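Local coordinates for CRISPR-associated protein, Cse2 family (PDB 4H79), which probably serves as the CasB (Cse2) subunit of a type I-E CRISPR Cascade complex and probably contributes a nucleic-acid-binding surface, at residues Y95-Q100 against I154-R159; R110-G115 against D161-D166. One frame throughout, in Å; residues are numbered along the deposited sequence.

Contact 1: residues Y95-Q100 against I154-R159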
loop_
_atom_site.group_PDB
_atom_site.type_symbol
_atom_site.label_atom_id
_atom_site.label_comp_id
_atom_site.label_asym_id
_atom_site.label_seq_id
_atom_site.Cartn_x
_atom_site.Cartn_y
_atom_site.Cartn_z
ATOM N N TYR A 95 -3.189 -3.074 -3.290
ATOM C CA TYR A 95 -2.609 -4.364 -3.687
ATOM C C TYR A 95 -3.483 -5.094 -4.746
ATOM O O TYR A 95 -2.950 -5.725 -5.705
ATOM C CB TYR A 95 -2.419 -5.289 -2.408
ATOM C CG TYR A 95 -2.055 -6.694 -2.882
ATOM C CD1 TYR A 95 -0.756 -6.957 -3.402
ATOM C CD2 TYR A 95 -3.018 -7.753 -2.853
ATOM C CE1 TYR A 95 -0.439 -8.216 -3.937
ATOM C CE2 TYR A 95 -2.691 -9.024 -3.319
ATOM C CZ TYR A 95 -1.405 -9.232 -3.866
ATOM O OH TYR A 95 -1.054 -10.482 -4.346
ATOM N N ALA A 96 -4.819 -5.079 -4.539
ATOM C CA ALA A 96 -5.753 -5.721 -5.503
ATOM C C ALA A 96 -5.614 -5.145 -6.905
ATOM O O ALA A 96 -5.696 -5.861 -7.901
ATOM C CB ALA A 96 -7.200 -5.559 -5.005
ATOM N N ILE A 97 -5.436 -3.838 -6.972
ATOM C CA ILE A 97 -5.208 -3.174 -8.277
ATOM C C ILE A 97 -3.851 -3.580 -8.834
ATOM O O ILE A 97 -3.731 -3.967 -10.013
ATOM C CB ILE A 97 -5.214 -1.638 -8.066
ATOM C CG1 ILE A 97 -6.644 -1.163 -7.747
ATOM C CG2 ILE A 97 -4.713 -0.921 -9.359
ATOM C CD1 ILE A 97 -6.652 0.220 -7.143
ATOM N N HIS A 98 -2.828 -3.604 -7.952
ATOM C CA HIS A 98 -1.432 -3.969 -8.360
ATOM C C HIS A 98 -1.294 -5.366 -8.878
ATOM O O HIS A 98 -0.645 -5.616 -9.924
ATOM C CB HIS A 98 -0.530 -3.778 -7.078
ATOM C CG HIS A 98 0.912 -3.565 -7.411
ATOM N ND1 HIS A 98 1.813 -3.155 -6.488
ATOM C CD2 HIS A 98 1.623 -3.833 -8.608
ATOM C CE1 HIS A 98 3.061 -3.115 -7.091
ATOM N NE2 HIS A 98 2.932 -3.528 -8.389
ATOM N N GLN A 99 -1.938 -6.331 -8.204
ATOM C CA GLN A 99 -1.806 -7.776 -8.561
ATOM C C GLN A 99 -2.616 -8.224 -9.797
ATOM O O GLN A 99 -2.277 -9.211 -10.450
ATOM C CB GLN A 99 -2.191 -8.654 -7.347
ATOM C CG GLN A 99 -1.787 -10.130 -7.516
ATOM C CD GLN A 99 -0.249 -10.299 -7.558
ATOM O OE1 GLN A 99 0.446 -9.993 -6.580
ATOM N NE2 GLN A 99 0.287 -10.759 -8.683
ATOM N N GLN A 100 -3.631 -7.453 -10.193
ATOM C CA GLN A 100 -4.604 -7.942 -11.167
ATOM C C GLN A 100 -3.915 -8.336 -12.491
ATOM O O GLN A 100 -3.150 -7.539 -13.087
ATOM C CB GLN A 100 -5.690 -6.875 -11.452
ATOM C CG GLN A 100 -6.708 -7.363 -12.519
ATOM C CD GLN A 100 -7.749 -6.303 -12.841
ATOM O OE1 GLN A 100 -7.482 -5.079 -12.734
ATOM N NE2 GLN A 100 -8.911 -6.730 -13.297
ATOM N N ILE A 154 0.181 5.893 -8.915
ATOM C CA ILE A 154 1.566 5.395 -8.839
ATOM C C ILE A 154 1.570 3.868 -8.954
ATOM O O ILE A 154 2.358 3.294 -9.695
ATOM C CB ILE A 154 2.237 5.789 -7.502
ATOM C CG1 ILE A 154 2.411 7.363 -7.378
ATOM C CG2 ILE A 154 3.551 5.059 -7.375
ATOM C CD1 ILE A 154 3.352 7.931 -8.432
ATOM N N VAL A 155 0.690 3.194 -8.229
ATOM C CA VAL A 155 0.677 1.717 -8.231
ATOM C C VAL A 155 0.293 1.199 -9.632
ATOM O O VAL A 155 0.781 0.183 -10.079
ATOM C CB VAL A 155 -0.401 1.213 -7.178
ATOM C CG1 VAL A 155 -0.779 -0.230 -7.350
ATOM C CG2 VAL A 155 0.102 1.464 -5.752
ATOM N N THR A 156 -0.584 1.920 -10.329
ATOM C CA THR A 156 -0.922 1.544 -11.703
ATOM C C THR A 156 0.374 1.486 -12.565
ATOM O O THR A 156 0.550 0.583 -13.425
ATOM C CB THR A 156 -1.952 2.523 -12.274
ATOM O OG1 THR A 156 -3.161 2.408 -11.504
ATOM C CG2 THR A 156 -2.329 2.144 -13.640
ATOM N N LEU A 157 1.235 2.495 -12.370
ATOM C CA LEU A 157 2.495 2.569 -13.143
ATOM C C LEU A 157 3.437 1.451 -12.696
ATOM O O LEU A 157 4.061 0.801 -13.513
ATOM C CB LEU A 157 3.176 3.951 -13.007
ATOM C CG LEU A 157 2.388 5.160 -13.545
ATOM C CD1 LEU A 157 3.144 6.439 -13.149
ATOM C CD2 LEU A 157 2.187 5.146 -15.077
ATOM N N LEU A 158 3.515 1.224 -11.368
ATOM C CA LEU A 158 4.350 0.112 -10.884
ATOM C C LEU A 158 3.883 -1.240 -11.460
ATOM O O LEU A 158 4.730 -2.091 -11.795
ATOM C CB LEU A 158 4.331 0.023 -9.351
ATOM C CG LEU A 158 4.894 1.232 -8.609
ATOM C CD1 LEU A 158 4.753 0.981 -7.075
ATOM C CD2 LEU A 158 6.430 1.465 -8.995
ATOM N N ARG A 159 2.555 -1.452 -11.512
ATOM C CA ARG A 159 2.025 -2.682 -12.072
ATOM C C ARG A 159 2.460 -2.893 -13.500
ATOM O O ARG A 159 2.804 -4.023 -13.896
ATOM C CB ARG A 159 0.457 -2.665 -11.988
ATOM C CG ARG A 159 -0.118 -3.952 -12.515
ATOM C CD ARG A 159 -1.664 -3.890 -12.769
ATOM N NE ARG A 159 -1.941 -5.089 -13.554
ATOM C CZ ARG A 159 -1.652 -5.214 -14.844
ATOM N NH1 ARG A 159 -1.227 -4.141 -15.549
ATOM N NH2 ARG A 159 -1.872 -6.380 -15.434
#

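Contact 2: residues R110-G115 against D161-D166. With EDO (1,2-ethanediol), chain B; EDO (1,2-ethanediol), chain C.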
loop_
_atom_site.group_PDB
_atom_site.type_symbol
_atom_site.label_atom_id
_atom_site.label_comp_id
_atom_site.label_asym_id
_atom_site.label_seq_id
_atom_site.Cartn_x
_atom_site.Cartn_y
_atom_site.Cartn_z
ATOM N N ARG A 110 8.334 -8.100 0.622
ATOM C CA ARG A 110 8.909 -7.369 1.734
ATOM C C ARG A 110 10.174 -6.653 1.310
ATOM O O ARG A 110 10.971 -7.189 0.509
ATOM C CB ARG A 110 9.276 -8.301 2.914
ATOM C CG ARG A 110 8.073 -8.948 3.602
ATOM C CD ARG A 110 7.051 -7.963 4.196
ATOM N NE ARG A 110 7.647 -6.902 4.990
ATOM C CZ ARG A 110 8.272 -7.112 6.127
ATOM N NH1 ARG A 110 8.336 -8.321 6.614
ATOM N NH2 ARG A 110 8.804 -6.123 6.784
ATOM N N GLY A 111 10.382 -5.467 1.880
ATOM C CA GLY A 111 11.658 -4.744 1.697
ATOM C C GLY A 111 11.603 -3.768 0.526
ATOM O O GLY A 111 12.525 -2.996 0.356
ATOM N N TRP A 112 10.530 -3.794 -0.284
ATOM C CA TRP A 112 10.361 -2.810 -1.385
ATOM C C TRP A 112 9.652 -1.520 -0.931
ATOM O O TRP A 112 8.378 -1.456 -0.855
ATOM C CB TRP A 112 9.582 -3.441 -2.540
ATOM C CG TRP A 112 10.433 -4.342 -3.354
ATOM C CD1 TRP A 112 10.775 -5.680 -3.112
ATOM C CD2 TRP A 112 11.179 -3.952 -4.564
ATOM N NE1 TRP A 112 11.628 -6.136 -4.115
ATOM C CE2 TRP A 112 11.897 -5.151 -5.016
ATOM C CE3 TRP A 112 11.286 -2.761 -5.315
ATOM C CZ2 TRP A 112 12.700 -5.144 -6.182
ATOM C CZ3 TRP A 112 12.108 -2.755 -6.450
ATOM C CH2 TRP A 112 12.784 -3.932 -6.893
ATOM N N GLY A 113 10.431 -0.491 -0.642
ATOM C CA GLY A 113 9.869 0.825 -0.232
ATOM C C GLY A 113 9.272 1.525 -1.465
ATOM O O GLY A 113 9.691 1.242 -2.616
ATOM N N LEU A 114 8.297 2.420 -1.232
ATOM C CA LEU A 114 7.652 3.117 -2.333
ATOM C C LEU A 114 8.630 4.001 -3.185
ATOM O O LEU A 114 8.530 4.034 -4.416
ATOM C CB LEU A 114 6.503 3.978 -1.876
ATOM C CG LEU A 114 5.700 4.700 -2.965
ATOM C CD1 LEU A 114 4.908 3.686 -3.742
ATOM C CD2 LEU A 114 4.705 5.667 -2.276
ATOM N N GLY A 115 9.546 4.691 -2.518
ATOM C CA GLY A 115 10.533 5.563 -3.223
ATOM C C GLY A 115 11.441 4.709 -4.132
ATOM O O GLY A 115 11.653 5.046 -5.327
ATOM N N ASP A 161 5.092 -2.035 -15.012
ATOM C CA ASP A 161 6.518 -2.429 -15.045
ATOM C C ASP A 161 6.773 -3.669 -14.179
ATOM O O ASP A 161 7.902 -4.070 -14.019
ATOM C CB ASP A 161 7.411 -1.250 -14.589
ATOM C CG ASP A 161 7.769 -0.304 -15.729
ATOM O OD1 ASP A 161 6.951 -0.197 -16.719
ATOM O OD2 ASP A 161 8.871 0.288 -15.685
ATOM N N ALA A 162 5.711 -4.224 -13.578
ATOM C CA ALA A 162 5.798 -5.432 -12.739
ATOM C C ALA A 162 6.765 -5.216 -11.583
ATOM O O ALA A 162 7.546 -6.120 -11.239
ATOM C CB ALA A 162 6.270 -6.639 -13.601
ATOM N N ILE A 163 6.782 -4.013 -11.006
ATOM C CA ILE A 163 7.622 -3.726 -9.838
ATOM C C ILE A 163 6.772 -3.955 -8.565
ATOM O O ILE A 163 5.720 -3.278 -8.382
ATOM C CB ILE A 163 8.069 -2.232 -9.878
ATOM C CG1 ILE A 163 8.895 -1.964 -11.163
ATOM C CG2 ILE A 163 8.918 -1.841 -8.615
ATOM C CD1 ILE A 163 8.899 -0.444 -11.552
ATOM N N PRO A 164 7.266 -4.778 -7.637
ATOM C CA PRO A 164 6.552 -5.096 -6.418
ATOM C C PRO A 164 6.665 -3.970 -5.378
ATOM O O PRO A 164 7.533 -3.077 -5.459
ATOM C CB PRO A 164 7.308 -6.356 -5.914
ATOM C CG PRO A 164 8.698 -6.164 -6.381
ATOM C CD PRO A 164 8.573 -5.487 -7.715
ATOM N N LEU A 165 5.811 -4.018 -4.372
ATOM C CA LEU A 165 5.880 -3.123 -3.254
ATOM C C LEU A 165 5.668 -3.907 -1.921
ATOM O O LEU A 165 5.002 -4.940 -1.886
ATOM C CB LEU A 165 4.791 -2.087 -3.458
ATOM C CG LEU A 165 4.724 -0.777 -2.803
ATOM C CD1 LEU A 165 6.002 0.039 -3.115
ATOM C CD2 LEU A 165 3.390 -0.079 -3.332
ATOM N N ASP A 166 6.238 -3.408 -0.828
ATOM C CA ASP A 166 5.980 -4.018 0.490
ATOM C C ASP A 166 4.720 -3.407 1.073
ATOM O O ASP A 166 4.739 -2.248 1.605
ATOM C CB ASP A 166 7.174 -3.751 1.416
ATOM C CG ASP A 166 7.003 -4.389 2.766
ATOM O OD1 ASP A 166 5.834 -4.643 3.226
ATOM O OD2 ASP A 166 8.076 -4.614 3.377
HETATM C C1 EDO B . 14.585 -3.628 -3.451
HETATM O O1 EDO B . 14.356 -4.090 -2.117
HETATM C C2 EDO B . 15.565 -2.466 -3.416
HETATM O O2 EDO B . 14.847 -1.248 -3.170
HETATM C C1 EDO C . 6.394 -11.128 0.915
HETATM O O1 EDO C . 7.813 -10.880 0.713
HETATM C C2 EDO C . 5.952 -12.360 0.125
HETATM O O2 EDO C . 6.156 -12.035 -1.250
HETATM O O HOH W 1 6.383 -0.204 0.645
#

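Contact 1: residues Y95-Q100 against I154-R159
Arg159 reaches across to the loop residue that follows helix 80-99, gripping the carbonyl oxygen of Gln100 with two nitrogens. NE lies 2.8 Å from Gln100 O and NH2 lies 2.9 Å from the same atom, so that one oxygen, near the C-terminal end of helix 80-99, accepts both N-H groups within the guanidinium plane. The arm gets there extended, with CG anti to the backbone N (chi1 -178°), and its methylenes pass alongside the carbonyl oxygens of Ile97 and His98: Arg159 CD is 3.4 Å from Ile97 O. Helices 80-99 and 144-160 belong to the all-helical Cse2 fold and here run roughly parallel, their local axes 8.9 Å apart and inclined by 27°. In the gap between them lies the His98 side chain. Val155 CG1 packs 3.6 Å from His98 CB and Val155 O lies over one face of the ring, while Leu158 CB and Arg159 CA approach it obliquely. Both ring nitrogens have partners: ND1 is hydrogen-bonded to Tyr167 OH, and NE2 makes a weak bond to Ile163 O. With an alanine in place of Arg159 both N-H donors go, and Gln100 O would probably have to turn to solvent or another partner.

Contact 2: residues R110-G115 against D161-D166
Trp112 is clasped on both faces, by a proline on one and by a small alcohol on the other. Pro164 CG sits 3.6 Å from the centroid of the five-membered ring of Trp112 and only 8° off its normal, a CH-pi contact. Over the opposite face lies a 1,2-ethanediol, probably from the crystallisation liquor, whose C1 comes within 3.5 Å of Trp112 CE2. The indole reaches over the proline because CG stands anti to its own carbonyl carbon (chi1 -77°), and Ile163 CG2 meets the six-membered ring at CZ3. Beyond the ring the two loops are joined by backbone: Asp166 N donates to Trp112 O at 2.9 Å, and a water donates both to that oxygen and to Asp166 O. Each loop leads into a helix. Gly113 is the N-cap of helix 114-119, and Asp166 that of helix 167-176, where its OD1 accepts from Leu169 N. The other carboxylate oxygen faces across the contact. Asp166 OD2 takes Gly111 N on its anti side at 2.9 Å and Arg110 NE, in a salt bridge, on its syn side at 2.8 Å; both donors come from the same face of the carboxylate, tilted out of its plane. Arg110 folds back to do this, bent at chi2 and chi3, with its guanidinium turned 68° from the carboxylate. Three bonds thus hold the aspartate's rotation, and the nearby arginine and helix N terminus would be expected to favour its charged form. Leu165 CD1 packs 3.9 Å from Leu114 CD1, with Leu151 and Ile154 of helix 144-160 also touching Leu114.

How the contacts relate
From the N terminus the chain enters contact 1 at the end of helix 80-99, passes through a loop into 110-115, and starts helix 114-119 from contact 2. It then runs through helix 129-138 and returns along helix 144-160, whose last turns at 154-159 close contact 1 over 53 intervening residues; the following loop, 161-166, closes contact 2 over 45. The segments alternate, so the two closures cross. They also touch, with centres 10 Å apart: Ile163 N probably donates to Leu158 O at the turn out of helix 144-160. Contact 1 joins helix 80-99 to helix 144-160; contact 2 joins the lead-ins to helices 114-119 and 167-176.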